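Local coordinates for putative surface-anchored fimbrial subunit (Corynebacterium diphtheriae, PDB 3HR6), which serves as the major shaft pilin, a subunit of tandem Ig-like modules that builds a pilus probably anchored to the cell wall, at residues T202-V207 against E255-V260; T217-Q222 against L232-A237. One frame throughout, in Å; residues are numbered along the deposited sequence.

Interaction 1: residues T202-V207 against E255-V260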
loop_
_atom_site.group_PDB
_atom_site.type_symbol
_atom_site.label_atom_id
_atom_site.label_comp_id
_atom_site.label_asym_id
_atom_site.label_seq_id
_atom_site.Cartn_x
_atom_site.Cartn_y
_atom_site.Cartn_z
ATOM N N THR A 202 -11.579 -2.276 -14.987
ATOM C CA THR A 202 -12.060 -3.463 -14.268
ATOM C C THR A 202 -11.771 -4.757 -15.031
ATOM O O THR A 202 -11.654 -5.793 -14.393
ATOM C CB THR A 202 -13.552 -3.431 -13.831
ATOM O OG1 THR A 202 -14.418 -3.347 -14.975
ATOM C CG2 THR A 202 -13.812 -2.277 -12.887
ATOM N N ASN A 203 -11.545 -4.706 -16.340
ATOM C CA ASN A 203 -11.213 -5.959 -17.070
ATOM C C ASN A 203 -9.741 -6.344 -16.944
ATOM O O ASN A 203 -9.347 -7.408 -17.432
ATOM C CB ASN A 203 -11.623 -5.851 -18.543
ATOM C CG ASN A 203 -13.095 -5.659 -18.696
ATOM O OD1 ASN A 203 -13.550 -4.847 -19.503
ATOM N ND2 ASN A 203 -13.863 -6.364 -17.898
ATOM N N LYS A 204 -8.968 -5.491 -16.294
ATOM C CA LYS A 204 -7.546 -5.737 -16.079
ATOM C C LYS A 204 -7.154 -5.942 -14.635
ATOM O O LYS A 204 -5.989 -5.976 -14.340
ATOM C CB LYS A 204 -6.726 -4.644 -16.762
ATOM C CG LYS A 204 -6.939 -4.673 -18.269
ATOM C CD LYS A 204 -6.069 -3.668 -18.955
ATOM C CE LYS A 204 -5.997 -3.876 -20.468
ATOM N NZ LYS A 204 -7.060 -3.139 -21.153
ATOM N N ILE A 205 -8.122 -6.105 -13.733
ATOM C CA ILE A 205 -7.835 -6.440 -12.340
ATOM C C ILE A 205 -7.834 -7.942 -12.231
ATOM O O ILE A 205 -8.811 -8.578 -12.553
ATOM C CB ILE A 205 -8.868 -5.866 -11.359
ATOM C CG1 ILE A 205 -8.991 -4.340 -11.554
ATOM C CG2 ILE A 205 -8.465 -6.186 -9.941
ATOM C CD1 ILE A 205 -10.214 -3.759 -10.857
ATOM N N THR A 206 -6.705 -8.487 -11.773
ATOM C CA THR A 206 -6.587 -9.918 -11.646
ATOM C C THR A 206 -6.134 -10.296 -10.245
ATOM O O THR A 206 -5.404 -9.556 -9.568
ATOM C CB THR A 206 -5.594 -10.506 -12.675
ATOM O OG1 THR A 206 -4.282 -9.999 -12.395
ATOM C CG2 THR A 206 -6.054 -10.139 -14.140
ATOM N N VAL A 207 -6.582 -11.475 -9.849
ATOM C CA VAL A 207 -6.305 -11.986 -8.535
ATOM C C VAL A 207 -5.978 -13.458 -8.701
ATOM O O VAL A 207 -6.770 -14.257 -9.287
ATOM C CB VAL A 207 -7.481 -11.815 -7.564
ATOM C CG1 VAL A 207 -7.106 -12.310 -6.167
ATOM C CG2 VAL A 207 -7.999 -10.382 -7.498
ATOM N N GLU A 255 -3.084 -7.799 -9.491
ATOM C CA GLU A 255 -2.562 -6.899 -10.501
ATOM C C GLU A 255 -3.639 -6.034 -11.059
ATOM O O GLU A 255 -4.770 -6.449 -11.160
ATOM C CB GLU A 255 -1.903 -7.653 -11.642
ATOM C CG GLU A 255 -0.637 -8.331 -11.202
ATOM C CD GLU A 255 0.118 -8.932 -12.387
ATOM O OE1 GLU A 255 -0.519 -9.358 -13.379
ATOM O OE2 GLU A 255 1.362 -8.945 -12.324
ATOM N N PHE A 256 -3.287 -4.795 -11.384
ATOM C CA PHE A 256 -4.222 -3.910 -12.050
ATOM C C PHE A 256 -3.505 -2.838 -12.852
ATOM O O PHE A 256 -2.339 -2.529 -12.601
ATOM C CB PHE A 256 -5.175 -3.289 -11.012
ATOM C CG PHE A 256 -4.519 -2.371 -10.025
ATOM C CD1 PHE A 256 -4.507 -1.003 -10.202
ATOM C CD2 PHE A 256 -3.917 -2.897 -8.865
ATOM C CE1 PHE A 256 -3.889 -0.174 -9.245
ATOM C CE2 PHE A 256 -3.287 -2.069 -7.925
ATOM C CZ PHE A 256 -3.308 -0.714 -8.107
ATOM N N GLU A 257 -4.255 -2.283 -13.799
ATOM C CA GLU A 257 -3.804 -1.151 -14.584
ATOM C C GLU A 257 -4.661 0.083 -14.256
ATOM O O GLU A 257 -5.831 -0.033 -13.893
ATOM C CB GLU A 257 -3.873 -1.434 -16.074
ATOM C CG GLU A 257 -2.937 -2.495 -16.554
ATOM C CD GLU A 257 -2.869 -2.581 -18.076
ATOM O OE1 GLU A 257 -3.153 -1.566 -18.747
ATOM O OE2 GLU A 257 -2.528 -3.660 -18.602
ATOM N N ALA A 258 -4.042 1.250 -14.361
ATOM C CA ALA A 258 -4.796 2.498 -14.285
ATOM C C ALA A 258 -4.157 3.557 -15.158
ATOM O O ALA A 258 -2.946 3.532 -15.362
ATOM C CB ALA A 258 -4.853 2.981 -12.854
ATOM N N PRO A 259 -4.973 4.505 -15.644
ATOM C CA PRO A 259 -4.406 5.570 -16.473
ATOM C C PRO A 259 -3.635 6.618 -15.672
ATOM O O PRO A 259 -4.069 7.079 -14.611
ATOM C CB PRO A 259 -5.622 6.151 -17.183
ATOM C CG PRO A 259 -6.755 5.802 -16.423
ATOM C CD PRO A 259 -6.433 4.505 -15.685
ATOM N N VAL A 260 -2.468 6.971 -16.170
ATOM C CA VAL A 260 -1.723 8.076 -15.566
ATOM C C VAL A 260 -2.299 9.348 -16.180
ATOM O O VAL A 260 -2.055 9.608 -17.345
ATOM C CB VAL A 260 -0.192 7.954 -15.793
ATOM C CG1 VAL A 260 0.539 9.101 -15.157
ATOM C CG2 VAL A 260 0.363 6.643 -15.210
HETATM O O HOH W 1 -2.864 -9.266 -14.627
#
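Thr206 and Glu255 form an antiparallel hydrogen-bonded pair where strand 206-209 joins strand 251-259, in a five-stranded antiparallel sheet of an Ig-like module of the Cna-B-like type. Two backbone bonds close the pair: Thr206 N to Glu255 O at 2.9 Å, with an N-H...O angle of 166°, and the return bond from Glu255 N to Thr206 O, which is nearly as straight. Next to the pair, Phe256 CA approaches Lys204 O at 3.6 Å, its C-H aimed almost straight at the oxygen, and Glu257 bonds through its backbone to Asp201, just ahead of segment 202-207. Around this backbone core the side chains divide between two faces. On the inner face Ile205 CG1 meets Phe256 CB at 4.0 Å, while the ring of Phe256 turns away from Ile205 into the interior. The other face is polar. Lys204 runs across the carboxylate end of Glu257 with its aliphatic part, CD lying 3.5 Å from Glu257 CD. A bend at chi4 (89°) turns the ammonium aside, so NZ stays 4.9 Å from Glu257 OE1 and makes its salt bridge with Asp201 instead. Beside them, Thr206 has its hydroxyl between backbone N and carbonyl carbon (chi1 65°), which sets OG1 3.4 Å from Glu255 CB. The same hydroxyl reaches the Glu255 carboxylate through one water, hydrogen-bonded at 2.7 Å to Thr206 OG1 and donating a proton to Glu255 OE1.

Interaction 2: residues T217-Q222 against L232-A237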
loop_
_atom_site.group_PDB
_atom_site.type_symbol
_atom_site.label_atom_id
_atom_site.label_comp_id
_atom_site.label_asym_id
_atom_site.label_seq_id
_atom_site.Cartn_x
_atom_site.Cartn_y
_atom_site.Cartn_z
ATOM N N THR A 217 -16.773 -15.902 -7.174
ATOM C CA THR A 217 -17.838 -15.691 -6.175
ATOM C C THR A 217 -17.289 -15.407 -4.763
ATOM O O THR A 217 -17.944 -14.753 -3.962
ATOM C CB THR A 217 -18.887 -16.853 -6.138
ATOM O OG1 THR A 217 -18.328 -18.049 -5.558
ATOM C CG2 THR A 217 -19.394 -17.148 -7.540
ATOM N N ASP A 218 -16.073 -15.868 -4.487
ATOM C CA ASP A 218 -15.454 -15.701 -3.184
ATOM C C ASP A 218 -14.617 -14.438 -3.130
ATOM O O ASP A 218 -14.200 -14.026 -2.042
ATOM C CB ASP A 218 -14.544 -16.887 -2.880
ATOM C CG ASP A 218 -15.327 -18.155 -2.530
ATOM O OD1 ASP A 218 -16.544 -18.026 -2.248
ATOM O OD2 ASP A 218 -14.719 -19.258 -2.478
ATOM N N VAL A 219 -14.328 -13.868 -4.293
ATOM C CA VAL A 219 -13.450 -12.692 -4.374
ATOM C C VAL A 219 -14.299 -11.493 -4.769
ATOM O O VAL A 219 -14.991 -11.529 -5.795
ATOM C CB VAL A 219 -12.306 -12.897 -5.392
ATOM C CG1 VAL A 219 -11.282 -11.785 -5.270
ATOM C CG2 VAL A 219 -11.617 -14.176 -5.138
ATOM N N SER A 220 -14.322 -10.484 -3.910
ATOM C CA SER A 220 -15.044 -9.233 -4.127
ATOM C C SER A 220 -14.060 -8.130 -4.497
ATOM O O SER A 220 -13.228 -7.713 -3.689
ATOM C CB SER A 220 -15.813 -8.829 -2.853
ATOM O OG SER A 220 -16.456 -7.562 -3.032
ATOM N N VAL A 221 -14.143 -7.672 -5.737
ATOM C CA VAL A 221 -13.280 -6.623 -6.235
ATOM C C VAL A 221 -14.137 -5.365 -6.266
ATOM O O VAL A 221 -15.161 -5.345 -6.907
ATOM C CB VAL A 221 -12.756 -6.937 -7.642
ATOM C CG1 VAL A 221 -11.820 -5.846 -8.107
ATOM C CG2 VAL A 221 -12.055 -8.295 -7.672
ATOM N N GLN A 222 -13.729 -4.324 -5.530
ATOM C CA GLN A 222 -14.519 -3.098 -5.439
ATOM C C GLN A 222 -13.588 -1.897 -5.573
ATOM O O GLN A 222 -12.417 -1.968 -5.243
ATOM C CB GLN A 222 -15.240 -2.992 -4.090
ATOM C CG GLN A 222 -16.141 -4.158 -3.700
ATOM C CD GLN A 222 -16.554 -4.062 -2.235
ATOM O OE1 GLN A 222 -15.718 -4.239 -1.323
ATOM N NE2 GLN A 222 -17.820 -3.756 -1.997
ATOM N N LEU A 232 -8.900 0.697 -4.490
ATOM C CA LEU A 232 -9.213 -0.609 -5.044
ATOM C C LEU A 232 -9.112 -1.598 -3.902
ATOM O O LEU A 232 -8.153 -1.594 -3.168
ATOM C CB LEU A 232 -8.204 -0.978 -6.112
ATOM C CG LEU A 232 -8.246 -2.431 -6.637
ATOM C CD1 LEU A 232 -9.585 -2.805 -7.243
ATOM C CD2 LEU A 232 -7.119 -2.659 -7.631
ATOM N N SER A 233 -10.099 -2.476 -3.775
ATOM C CA SER A 233 -10.154 -3.417 -2.667
ATOM C C SER A 233 -10.496 -4.787 -3.193
ATOM O O SER A 233 -11.419 -4.895 -3.988
ATOM C CB SER A 233 -11.296 -3.002 -1.749
ATOM O OG SER A 233 -11.447 -3.933 -0.691
ATOM N N VAL A 234 -9.730 -5.772 -2.735
ATOM C CA VAL A 234 -9.922 -7.193 -3.075
ATOM C C VAL A 234 -10.101 -7.923 -1.769
ATOM O O VAL A 234 -9.252 -7.856 -0.905
ATOM C CB VAL A 234 -8.744 -7.764 -3.809
ATOM C CG1 VAL A 234 -8.952 -9.324 -3.998
ATOM C CG2 VAL A 234 -8.539 -7.029 -5.153
ATOM N N GLN A 235 -11.207 -8.658 -1.664
ATOM C CA GLN A 235 -11.551 -9.272 -0.415
ATOM C C GLN A 235 -11.867 -10.710 -0.674
ATOM O O GLN A 235 -12.663 -11.011 -1.562
ATOM C CB GLN A 235 -12.788 -8.560 0.086
ATOM C CG GLN A 235 -13.122 -8.773 1.494
ATOM C CD GLN A 235 -13.970 -7.628 2.031
ATOM O OE1 GLN A 235 -13.449 -6.574 2.493
ATOM N NE2 GLN A 235 -15.245 -7.812 1.962
ATOM N N LEU A 236 -11.308 -11.591 0.131
ATOM C CA LEU A 236 -11.611 -13.010 0.044
ATOM C C LEU A 236 -12.643 -13.418 1.087
ATOM O O LEU A 236 -12.537 -13.082 2.251
ATOM C CB LEU A 236 -10.364 -13.870 0.227
ATOM C CG LEU A 236 -9.206 -13.603 -0.721
ATOM C CD1 LEU A 236 -7.938 -14.417 -0.292
ATOM C CD2 LEU A 236 -9.632 -13.922 -2.139
ATOM N N ALA A 237 -13.596 -14.217 0.659
ATOM C CA ALA A 237 -14.653 -14.703 1.550
ATOM C C ALA A 237 -15.043 -16.124 1.148
ATOM O O ALA A 237 -14.398 -16.717 0.288
ATOM C CB ALA A 237 -15.844 -13.763 1.509
HETATM O O HOH W 2 -13.590 -5.625 -1.887
#
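Strands 219-222 and 232-236 run antiparallel, their directions 167° apart and their axes 4.7 Å from each other at closest approach, in the register of a beta hairpin. Ser220-Gln235 and Gln222-Ser233 are hydrogen-bonded pairs, alternating with the non-hydrogen-bonded pairs Val219-Leu236 and Val221-Val234. Beyond the last bridge, Ala237 N still donates to Asp218 O at 2.8 Å, although the bond is bent to 144°. This alternation sorts the side chains by character. The valines and leucines share one face, where Val219 spreads its two methyls over two partners: CG1, anti to the backbone N (chi1 -170°), crosses to Val234 CG1 at 3.6 Å, and CG2 touches Leu236 CD2, the two side chains lying side by side and pointing the same way. Farther along, Val221 CG1 meets Leu232 CD1 at 3.9 Å. The Ser220, Gln222, Ser233 and Gln235 face is polar. A water there lies within hydrogen-bonding distance of Ser220 O (2.8 Å) and Ser233 OG (3.0 Å), and of Gln222 OE1 in one of that residue's two conformers; not all these bonds need be made at once. Gln235 is occupied elsewhere, its OE1 bonded to Thr188. At the end of the ladder, Asp218 OD2 is held by Thr240 of helix 238-242, the helix that follows strand 229-236. That strand also pairs through its backbone with strand 187-192 on its other edge, while Val234 and Leu236 pack against Val254 and Leu252 of strand 251-259.

In the fold
Interactions 1 and 2, whose centres lie 14 Å apart, belong to different sheets of one module and meet through their apolar faces, as in a beta sandwich. The evidence is four side-chain contacts: Phe256 CD2 to Leu232 CD2 at 3.4 Å, Val207 CG2 to Val234 CG1 at 3.8 Å, and Ile205 CD1 at 3.8 Å from both Leu232 CD1 and Val221 CG1. In sequence, the 217-222/232-237 hairpin falls between the two strands of interaction 1. Calcium lies nearer interaction 1: the Glu257 side chain is about 9 Å from the ion and about 7 Å from the side chain of its ligand Asp155, while interaction 2 lies away from that site.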